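Local coordinates for protein leucine aminopeptidase 2 (Saccharomyces cerevisiae, PDB 2XQ0) that preferentially cleaves di- and tripeptides from their amino end as a zinc aminopeptidase of the M1 family and has low epoxide hydrolase activity in vitro, at residues 492-497 and 540-545; 252-257 and 328-333; 473-478 and 515-520. All coordinates share one frame; numbering follows the deposited sequence.

Overall arrangement
Contact 2, in the zinc-bearing M1 peptidase domain, is centred about 17 Å from the centre of the chain; contacts 1 and 3, in the helical C-terminal domain, are centred about 39 and 27 Å from it. Contact 2 is fully buried and mainly aliphatic, with isoleucine also against the backbone and guanidinium face of an arginine. Contact 3 is a buried helix pair of alanine, threonine and leucine, with a partly exposed tyrosine at its border. Contact 1, half buried, joins a small apolar touch to a weak salt bridge. No helix is shared, but helix 491-497 of contact 1 lies in the chain between the helices of contact 3, and Leu543 CD2 lies 4.0 Å from Leu518 CD1.

Contact 1: residues 492-497 and 540-545; sequences EDFRSE and SRALLD
Helices 491-497 and 537-546 come nearest at Phe494 and Ala542, whose CA atoms lie 6.7 Å apart, and only a small surface is buried between them. CB of Ala542 points at the other helix and meets Phe494 CB at 3.8 Å, with CG of the ring a little farther at 4.0 Å. It is thus the root of the phenylalanine that bears on the alanine, the methyl approaching the ring obliquely. Both residues are buried, and the short side chain of alanine suits this close approach, its CB being the one side-chain atom set against Phe494.

One turn along helix 537-546, and at the next residue of the other helix, the contact becomes polar. Asp545 directs OD2 to NE of Arg495 in a salt bridge of 3.5 Å, whose hydrogen bond is weak because it is long, although it is nearly straight at 163°. The carboxylate oxygen sits at the edge of the guanidinium, in its plane, but the two flat groups stand 83° apart, and NH2 is farther from OD2 at 3.8 Å. One oxygen therefore serves the arginine instead of a two-pronged pairing. Asp545 reaches across with CG anti to the backbone N (chi1 171°), and the arginine, exposed to solvent, bends at its second torsion to bring NE within range. A long, flexible side chain suits this outer edge.

The flanks are covered by other parts of the helical C-terminal region. Phe494 also rests on Leu488, while Leu543 packs against Trp481 of helix 469-484 and, with Ser540 and Leu544, against Phe566 of helix 557-569.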
loop_
_atom_site.group_PDB
_atom_site.type_symbol
_atom_site.label_atom_id
_atom_site.label_comp_id
_atom_site.label_asym_id
_atom_site.label_seq_id
_atom_site.Cartn_x
_atom_site.Cartn_y
_atom_site.Cartn_z
ATOM N N GLU A 492 9.785 -13.708 41.352
ATOM C CA GLU A 492 11.074 -14.316 41.631
ATOM C C GLU A 492 11.235 -15.615 40.848
ATOM O O GLU A 492 12.294 -15.863 40.273
ATOM C CB GLU A 492 11.215 -14.562 43.135
ATOM C CG GLU A 492 12.036 -15.775 43.507
ATOM C CD GLU A 492 11.828 -16.178 44.951
ATOM O OE1 GLU A 492 11.203 -15.395 45.697
ATOM O OE2 GLU A 492 12.283 -17.274 45.339
ATOM N N ASP A 493 10.188 -16.440 40.833
ATOM C CA ASP A 493 10.204 -17.707 40.095
ATOM C C ASP A 493 10.494 -17.415 38.625
ATOM O O ASP A 493 11.357 -18.035 38.000
ATOM C CB ASP A 493 8.856 -18.442 40.229
ATOM C CG ASP A 493 8.653 -19.081 41.613
ATOM O OD1 ASP A 493 9.661 -19.356 42.299
ATOM O OD2 ASP A 493 7.485 -19.319 42.012
ATOM N N PHE A 494 9.779 -16.439 38.087
ATOM C CA PHE A 494 9.905 -16.105 36.682
ATOM C C PHE A 494 11.311 -15.640 36.302
ATOM O O PHE A 494 11.828 -16.008 35.248
ATOM C CB PHE A 494 8.845 -15.078 36.285
ATOM C CG PHE A 494 7.479 -15.675 36.101
ATOM C CD1 PHE A 494 6.544 -15.625 37.115
ATOM C CD2 PHE A 494 7.141 -16.305 34.917
ATOM C CE1 PHE A 494 5.291 -16.179 36.945
ATOM C CE2 PHE A 494 5.888 -16.862 34.747
ATOM C CZ PHE A 494 4.967 -16.798 35.757
ATOM N N ARG A 495 11.931 -14.839 37.162
ATOM C CA ARG A 495 13.273 -14.329 36.883
ATOM C C ARG A 495 14.302 -15.455 36.870
ATOM O O ARG A 495 15.340 -15.347 36.222
ATOM C CB ARG A 495 13.678 -13.260 37.902
ATOM C CG ARG A 495 12.830 -12.010 37.852
ATOM C CD ARG A 495 13.679 -10.778 38.080
ATOM N NE ARG A 495 12.882 -9.634 38.508
ATOM C CZ ARG A 495 12.648 -9.323 39.779
ATOM N NH1 ARG A 495 13.153 -10.075 40.750
ATOM N NH2 ARG A 495 11.911 -8.264 40.082
ATOM N N SER A 496 14.008 -16.532 37.594
ATOM C CA SER A 496 14.876 -17.709 37.583
ATOM C C SER A 496 14.763 -18.488 36.277
ATOM O O SER A 496 15.737 -19.081 35.829
ATOM C CB SER A 496 14.581 -18.619 38.773
ATOM O OG SER A 496 14.934 -17.976 39.984
ATOM N N GLU A 497 13.582 -18.480 35.665
ATOM C CA GLU A 497 13.380 -19.157 34.380
ATOM C C GLU A 497 13.737 -18.266 33.188
ATOM O O GLU A 497 14.292 -18.728 32.181
ATOM C CB GLU A 497 11.924 -19.620 34.247
ATOM C CG GLU A 497 11.710 -21.104 34.481
ATOM C CD GLU A 497 12.316 -21.969 33.386
ATOM O OE1 GLU A 497 13.540 -22.200 33.413
ATOM O OE2 GLU A 497 11.568 -22.418 32.493
ATOM N N SER A 540 2.408 -11.957 33.292
ATOM C CA SER A 540 2.331 -10.959 32.238
ATOM C C SER A 540 3.123 -9.718 32.647
ATOM O O SER A 540 3.825 -9.118 31.834
ATOM C CB SER A 540 0.877 -10.627 31.903
ATOM O OG SER A 540 0.194 -10.194 33.056
ATOM N N ARG A 541 3.027 -9.355 33.918
ATOM C CA ARG A 541 3.843 -8.278 34.482
ATOM C C ARG A 541 5.346 -8.609 34.496
ATOM O O ARG A 541 6.177 -7.749 34.198
ATOM C CB ARG A 541 3.347 -7.895 35.888
ATOM C CG ARG A 541 1.981 -7.220 35.883
ATOM C CD ARG A 541 1.498 -6.878 37.284
ATOM N NE ARG A 541 0.451 -5.855 37.269
ATOM C CZ ARG A 541 -0.853 -6.108 37.192
ATOM N NH1 ARG A 541 -1.290 -7.357 37.122
ATOM N NH2 ARG A 541 -1.724 -5.108 37.187
ATOM N N ALA A 542 5.689 -9.852 34.839
ATOM C CA ALA A 542 7.081 -10.310 34.800
ATOM C C ALA A 542 7.644 -10.253 33.376
ATOM O O ALA A 542 8.790 -9.849 33.171
ATOM C CB ALA A 542 7.205 -11.724 35.364
ATOM N N LEU A 543 6.829 -10.673 32.407
ATOM C CA LEU A 543 7.179 -10.599 30.985
ATOM C C LEU A 543 7.698 -9.198 30.667
ATOM O O LEU A 543 8.845 -9.011 30.258
ATOM C CB LEU A 543 5.935 -10.891 30.128
ATOM C CG LEU A 543 6.013 -11.158 28.614
ATOM C CD1 LEU A 543 6.904 -10.166 27.879
ATOM C CD2 LEU A 543 6.430 -12.588 28.308
ATOM N N LEU A 544 6.832 -8.215 30.879
ATOM C CA LEU A 544 7.130 -6.824 30.549
ATOM C C LEU A 544 8.365 -6.325 31.288
ATOM O O LEU A 544 9.165 -5.568 30.733
ATOM C CB LEU A 544 5.929 -5.937 30.876
ATOM C CG LEU A 544 4.718 -5.990 29.941
ATOM C CD1 LEU A 544 4.252 -7.409 29.681
ATOM C CD2 LEU A 544 3.586 -5.163 30.527
ATOM N N ASP A 545 8.508 -6.751 32.543
ATOM C CA ASP A 545 9.659 -6.371 33.357
ATOM C C ASP A 545 10.978 -6.927 32.812
ATOM O O ASP A 545 11.896 -6.172 32.490
ATOM C CB ASP A 545 9.457 -6.832 34.801
ATOM C CG ASP A 545 10.698 -6.653 35.644
ATOM O OD1 ASP A 545 11.426 -5.663 35.418
ATOM O OD2 ASP A 545 10.944 -7.503 36.531
#

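Contact 2: residues 252-257 and 328-333; sequences KIIFEY and VYLERR
Ile254, just past the end of helix 243-253, and Leu330 of helix 321-339 form the closest side-chain pairing. CD1 of the isoleucine, the single methyl ending its longer arm, meets the forked end of the leucine, CD1 at 3.8 Å and CD2 at 3.9 Å, the two side chains crossing at about a right angle. Purely aliphatic groups suit this buried spot, where Leu330 also touches Ala304 of helix 297-311. That helix carries the HExxH zinc motif of the M1 peptidases, helix 321-339 supplies the third zinc ligand, Glu324, and Glu331 holds His301 ND1 through OE1.

Ile253 packs most broadly, on the backbone and stem of Arg333: its CD1 lies 3.8 Å from Arg333 O and 4.1 Å from Arg333 CB, while CG2 stands over one guanidinium face. Bends at the second and third torsions fold the arginine back, and NH1 donates to Tyr329 OH at 3.1 Å; the same nitrogen forms a salt bridge with Asp411. A leucine in its place would probably leave Asp411 without this positive partner and take from Tyr329 OH the N-H of NH1. On the loose side, the chain beyond Ile254 leaves helix 321-339, and Glu256 is exposed.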
loop_
_atom_site.group_PDB
_atom_site.type_symbol
_atom_site.label_atom_id
_atom_site.label_comp_id
_atom_site.label_asym_id
_atom_site.label_seq_id
_atom_site.Cartn_x
_atom_site.Cartn_y
_atom_site.Cartn_z
ATOM N N LYS A 252 19.840 -5.723 -10.040
ATOM C CA LYS A 252 20.539 -6.951 -10.400
ATOM C C LYS A 252 19.542 -8.073 -10.649
ATOM O O LYS A 252 19.730 -8.885 -11.547
ATOM C CB LYS A 252 21.529 -7.355 -9.295
ATOM C CG LYS A 252 22.246 -8.667 -9.572
ATOM C CD LYS A 252 23.374 -8.949 -8.578
ATOM C CE LYS A 252 24.185 -10.172 -9.026
ATOM N NZ LYS A 252 24.960 -10.772 -7.906
ATOM N N ILE A 253 18.484 -8.126 -9.844
ATOM C CA ILE A 253 17.477 -9.174 -10.009
ATOM C C ILE A 253 16.693 -8.932 -11.298
ATOM O O ILE A 253 16.460 -9.855 -12.088
ATOM C CB ILE A 253 16.516 -9.238 -8.797
ATOM C CG1 ILE A 253 17.254 -9.744 -7.548
ATOM C CG2 ILE A 253 15.313 -10.116 -9.116
ATOM C CD1 ILE A 253 16.694 -9.199 -6.227
ATOM N N ILE A 254 16.312 -7.678 -11.524
ATOM C CA ILE A 254 15.519 -7.332 -12.706
ATOM C C ILE A 254 16.405 -6.652 -13.746
ATOM O O ILE A 254 17.165 -7.318 -14.440
ATOM C CB ILE A 254 14.317 -6.461 -12.316
ATOM C CG1 ILE A 254 13.690 -7.002 -11.029
ATOM C CG2 ILE A 254 13.266 -6.419 -13.440
ATOM C CD1 ILE A 254 12.544 -6.139 -10.500
ATOM N N PHE A 255 16.310 -5.335 -13.861
ATOM C CA PHE A 255 17.225 -4.584 -14.715
ATOM C C PHE A 255 17.265 -3.116 -14.282
ATOM O O PHE A 255 16.555 -2.727 -13.375
ATOM C CB PHE A 255 16.861 -4.730 -16.200
ATOM C CG PHE A 255 15.415 -4.484 -16.508
ATOM C CD1 PHE A 255 14.619 -5.495 -17.049
ATOM C CD2 PHE A 255 14.849 -3.235 -16.300
ATOM C CE1 PHE A 255 13.281 -5.267 -17.352
ATOM C CE2 PHE A 255 13.502 -3.003 -16.598
ATOM C CZ PHE A 255 12.720 -4.022 -17.122
ATOM N N GLU A 256 18.084 -2.314 -14.952
ATOM C CA GLU A 256 18.307 -0.930 -14.546
ATOM C C GLU A 256 17.014 -0.197 -14.209
ATOM O O GLU A 256 15.986 -0.369 -14.871
ATOM C CB GLU A 256 19.079 -0.151 -15.617
ATOM C CG GLU A 256 19.607 1.189 -15.127
ATOM C CD GLU A 256 20.006 2.140 -16.255
ATOM O OE1 GLU A 256 19.274 2.221 -17.268
ATOM O OE2 GLU A 256 21.048 2.823 -16.111
ATOM N N TYR A 257 17.089 0.613 -13.165
ATOM C CA TYR A 257 15.958 1.421 -12.707
ATOM C C TYR A 257 15.920 2.605 -13.656
ATOM O O TYR A 257 16.909 3.297 -13.806
ATOM C CB TYR A 257 16.254 1.867 -11.271
ATOM C CG TYR A 257 15.323 2.884 -10.640
ATOM C CD1 TYR A 257 14.129 2.489 -10.042
ATOM C CD2 TYR A 257 15.673 4.234 -10.586
ATOM C CE1 TYR A 257 13.284 3.423 -9.428
ATOM C CE2 TYR A 257 14.838 5.174 -9.981
ATOM C CZ TYR A 257 13.652 4.761 -9.398
ATOM O OH TYR A 257 12.835 5.690 -8.784
ATOM N N VAL A 328 5.255 -8.095 -3.754
ATOM C CA VAL A 328 5.596 -8.826 -2.544
ATOM C C VAL A 328 6.662 -9.870 -2.900
ATOM O O VAL A 328 7.613 -10.081 -2.141
ATOM C CB VAL A 328 4.335 -9.493 -1.879
ATOM C CG1 VAL A 328 4.747 -10.386 -0.691
ATOM C CG2 VAL A 328 3.332 -8.425 -1.383
ATOM N N TYR A 329 6.501 -10.505 -4.064
ATOM C CA TYR A 329 7.492 -11.471 -4.557
ATOM C C TYR A 329 8.852 -10.799 -4.736
ATOM O O TYR A 329 9.880 -11.237 -4.174
ATOM C CB TYR A 329 7.024 -12.177 -5.860
ATOM C CG TYR A 329 8.105 -13.089 -6.401
ATOM C CD1 TYR A 329 8.295 -14.365 -5.877
ATOM C CD2 TYR A 329 8.978 -12.645 -7.379
ATOM C CE1 TYR A 329 9.315 -15.182 -6.337
ATOM C CE2 TYR A 329 9.988 -13.437 -7.827
ATOM C CZ TYR A 329 10.160 -14.701 -7.300
ATOM O OH TYR A 329 11.180 -15.491 -7.755
ATOM N N LEU A 330 8.865 -9.709 -5.489
ATOM C CA LEU A 330 10.111 -8.981 -5.717
ATOM C C LEU A 330 10.763 -8.435 -4.433
ATOM O O LEU A 330 11.958 -8.563 -4.253
ATOM C CB LEU A 330 9.906 -7.860 -6.739
ATOM C CG LEU A 330 9.587 -8.378 -8.147
ATOM C CD1 LEU A 330 9.161 -7.225 -9.074
ATOM C CD2 LEU A 330 10.776 -9.167 -8.731
ATOM N N GLU A 331 9.962 -7.838 -3.556
ATOM C CA GLU A 331 10.397 -7.343 -2.251
ATOM C C GLU A 331 11.150 -8.435 -1.494
ATOM O O GLU A 331 12.246 -8.215 -0.978
ATOM C CB GLU A 331 9.158 -6.935 -1.441
ATOM C CG GLU A 331 9.383 -6.591 0.037
ATOM C CD GLU A 331 8.058 -6.468 0.804
ATOM O OE1 GLU A 331 6.963 -6.618 0.190
ATOM O OE2 GLU A 331 8.114 -6.220 2.031
ATOM N N ARG A 332 10.547 -9.619 -1.427
ATOM C CA ARG A 332 11.150 -10.744 -0.735
ATOM C C ARG A 332 12.404 -11.282 -1.440
ATOM O O ARG A 332 13.307 -11.756 -0.777
ATOM C CB ARG A 332 10.126 -11.820 -0.403
ATOM C CG ARG A 332 9.124 -11.318 0.641
ATOM C CD ARG A 332 8.071 -12.320 0.990
ATOM N NE ARG A 332 7.167 -11.724 1.966
ATOM C CZ ARG A 332 5.884 -12.037 2.100
ATOM N NH1 ARG A 332 5.326 -12.954 1.314
ATOM N NH2 ARG A 332 5.157 -11.412 3.007
ATOM N N ARG A 333 12.487 -11.164 -2.760
ATOM C CA ARG A 333 13.760 -11.456 -3.445
ATOM C C ARG A 333 14.873 -10.453 -3.026
ATOM O O ARG A 333 16.038 -10.826 -2.836
ATOM C CB ARG A 333 13.565 -11.449 -4.968
ATOM C CG ARG A 333 12.756 -12.635 -5.517
ATOM C CD ARG A 333 13.500 -13.984 -5.375
ATOM N NE ARG A 333 14.829 -13.908 -5.984
ATOM C CZ ARG A 333 15.057 -14.068 -7.284
ATOM N NH1 ARG A 333 14.060 -14.337 -8.122
ATOM N NH2 ARG A 333 16.287 -13.958 -7.749
#

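Contact 3: residues 473-478 and 515-520; sequences NVYQLA and LETLTQ
This is a buried packing of two parallel-leaning helices in the alpha-helical C-terminal domain of the leukotriene A4 hydrolase type. Segments 473-478 and 515-519, of helices 469-484 and 508-519, run at 40° to each other (signed crossing angle -40°), their axes 9.1 Å apart at closest approach. The backbones come nearest at Ala478 and Leu518, where the CA atoms are 5.5 Å apart, as the small alanine permits. Its CB points into the interface and touches Thr517 CG2 at 3.4 Å, tighter than usual for two carbons. Leu518 brings CD2 to Ala478 CA at 3.8 Å, covering the alanine backbone with a methyl.

Thr517 divides its two branches. CG2 stands anti to the backbone N and meets the alanine, while OG1, beside that N (chi1 -54°), turns back to its own helix and bonds to Leu513 O. It thus offers a methyl to the interface and satisfies its buried hydroxyl at home. Val474 and Leu477, packed on Phe514, extend the apolar seam, and Tyr475, stacked with the ring of His523, flanks it.

The tyrosine crosses the threonine at about a right angle, and Thr517 OG1 lies at the ring's edge, 3.6 Å from Tyr475 CE1.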
loop_
_atom_site.group_PDB
_atom_site.type_symbol
_atom_site.label_atom_id
_atom_site.label_comp_id
_atom_site.label_asym_id
_atom_site.label_seq_id
_atom_site.Cartn_x
_atom_site.Cartn_y
_atom_site.Cartn_z
ATOM N N ASN A 473 13.062 -20.382 17.267
ATOM C CA ASN A 473 13.408 -19.781 18.553
ATOM C C ASN A 473 12.229 -18.993 19.143
ATOM O O ASN A 473 11.933 -19.077 20.343
ATOM C CB ASN A 473 14.587 -18.846 18.323
ATOM C CG ASN A 473 14.553 -18.210 16.926
ATOM O OD1 ASN A 473 13.728 -17.332 16.650
ATOM N ND2 ASN A 473 15.433 -18.672 16.036
ATOM N N VAL A 474 11.540 -18.250 18.283
ATOM C CA VAL A 474 10.401 -17.441 18.701
ATOM C C VAL A 474 9.270 -18.312 19.183
ATOM O O VAL A 474 8.740 -18.119 20.277
ATOM C CB VAL A 474 9.897 -16.582 17.536
ATOM C CG1 VAL A 474 8.613 -15.868 17.914
ATOM C CG2 VAL A 474 10.985 -15.586 17.127
ATOM N N TYR A 475 8.903 -19.288 18.364
ATOM C CA TYR A 475 7.861 -20.233 18.733
ATOM C C TYR A 475 8.195 -20.973 20.029
ATOM O O TYR A 475 7.339 -21.129 20.899
ATOM C CB TYR A 475 7.625 -21.226 17.592
ATOM C CG TYR A 475 6.970 -20.602 16.374
ATOM C CD1 TYR A 475 5.954 -19.674 16.512
ATOM C CD2 TYR A 475 7.364 -20.953 15.088
ATOM C CE1 TYR A 475 5.347 -19.103 15.397
ATOM C CE2 TYR A 475 6.762 -20.389 13.970
ATOM C CZ TYR A 475 5.758 -19.469 14.129
ATOM O OH TYR A 475 5.156 -18.909 13.016
ATOM N N GLN A 476 9.430 -21.440 20.164
ATOM C CA GLN A 476 9.826 -22.108 21.403
ATOM C C GLN A 476 9.602 -21.256 22.653
ATOM O O GLN A 476 9.061 -21.740 23.638
ATOM C CB GLN A 476 11.270 -22.583 21.342
ATOM C CG GLN A 476 11.482 -23.693 20.337
ATOM C CD GLN A 476 12.934 -24.085 20.219
ATOM O OE1 GLN A 476 13.697 -23.980 21.183
ATOM N NE2 GLN A 476 13.331 -24.542 19.035
ATOM N N LEU A 477 10.016 -19.996 22.612
ATOM C CA LEU A 477 9.873 -19.126 23.769
ATOM C C LEU A 477 8.413 -18.880 24.106
ATOM O O LEU A 477 8.026 -18.983 25.270
ATOM C CB LEU A 477 10.585 -17.790 23.557
ATOM C CG LEU A 477 10.637 -16.871 24.781
ATOM C CD1 LEU A 477 11.438 -17.540 25.907
ATOM C CD2 LEU A 477 11.246 -15.531 24.412
ATOM N N ALA A 478 7.600 -18.532 23.108
ATOM C CA ALA A 478 6.182 -18.294 23.371
ATOM C C ALA A 478 5.551 -19.523 24.020
ATOM O O ALA A 478 4.819 -19.410 25.004
ATOM C CB ALA A 478 5.431 -17.898 22.093
ATOM N N LEU A 515 5.386 -11.633 20.353
ATOM C CA LEU A 515 4.238 -11.019 21.036
ATOM C C LEU A 515 2.932 -11.452 20.396
ATOM O O LEU A 515 1.927 -11.637 21.080
ATOM C CB LEU A 515 4.334 -9.487 21.023
ATOM C CG LEU A 515 5.474 -8.863 21.842
ATOM C CD1 LEU A 515 5.724 -7.426 21.425
ATOM C CD2 LEU A 515 5.183 -8.957 23.332
ATOM N N GLU A 516 2.948 -11.606 19.077
ATOM C CA GLU A 516 1.801 -12.159 18.362
ATOM C C GLU A 516 1.494 -13.575 18.871
ATOM O O GLU A 516 0.390 -13.828 19.378
ATOM C CB GLU A 516 2.042 -12.125 16.842
ATOM C CG GLU A 516 0.978 -12.787 15.983
ATOM C CD GLU A 516 -0.371 -12.083 16.044
ATOM O OE1 GLU A 516 -0.629 -11.340 17.019
ATOM O OE2 GLU A 516 -1.183 -12.274 15.109
ATOM N N THR A 517 2.474 -14.477 18.765
ATOM C CA THR A 517 2.325 -15.874 19.204
ATOM C C THR A 517 1.794 -15.991 20.642
ATOM O O THR A 517 0.986 -16.862 20.940
ATOM C CB THR A 517 3.657 -16.666 19.044
ATOM O OG1 THR A 517 4.139 -16.542 17.696
ATOM C CG2 THR A 517 3.470 -18.149 19.381
ATOM N N LEU A 518 2.232 -15.101 21.527
ATOM C CA LEU A 518 1.746 -15.090 22.905
ATOM C C LEU A 518 0.245 -14.831 23.023
ATOM O O LEU A 518 -0.433 -15.453 23.844
ATOM C CB LEU A 518 2.491 -14.049 23.735
ATOM C CG LEU A 518 3.934 -14.379 24.092
ATOM C CD1 LEU A 518 4.573 -13.180 24.771
ATOM C CD2 LEU A 518 4.001 -15.623 24.977
ATOM N N THR A 519 -0.274 -13.888 22.240
ATOM C CA THR A 519 -1.712 -13.623 22.253
ATOM C C THR A 519 -2.472 -14.762 21.563
ATOM O O THR A 519 -3.651 -14.988 21.831
ATOM C CB THR A 519 -2.067 -12.266 21.607
ATOM O OG1 THR A 519 -1.803 -12.317 20.201
ATOM C CG2 THR A 519 -1.255 -11.130 22.247
ATOM N N GLN A 520 -1.781 -15.477 20.679
ATOM C CA GLN A 520 -2.275 -16.744 20.149
ATOM C C GLN A 520 -2.072 -17.836 21.202
ATOM O O GLN A 520 -2.352 -19.015 20.964
ATOM C CB GLN A 520 -1.514 -17.115 18.881
ATOM C CG GLN A 520 -1.627 -16.094 17.769
ATOM C CD GLN A 520 -2.825 -16.346 16.889
ATOM O OE1 GLN A 520 -3.241 -17.489 16.708
ATOM N NE2 GLN A 520 -3.388 -15.279 16.330
#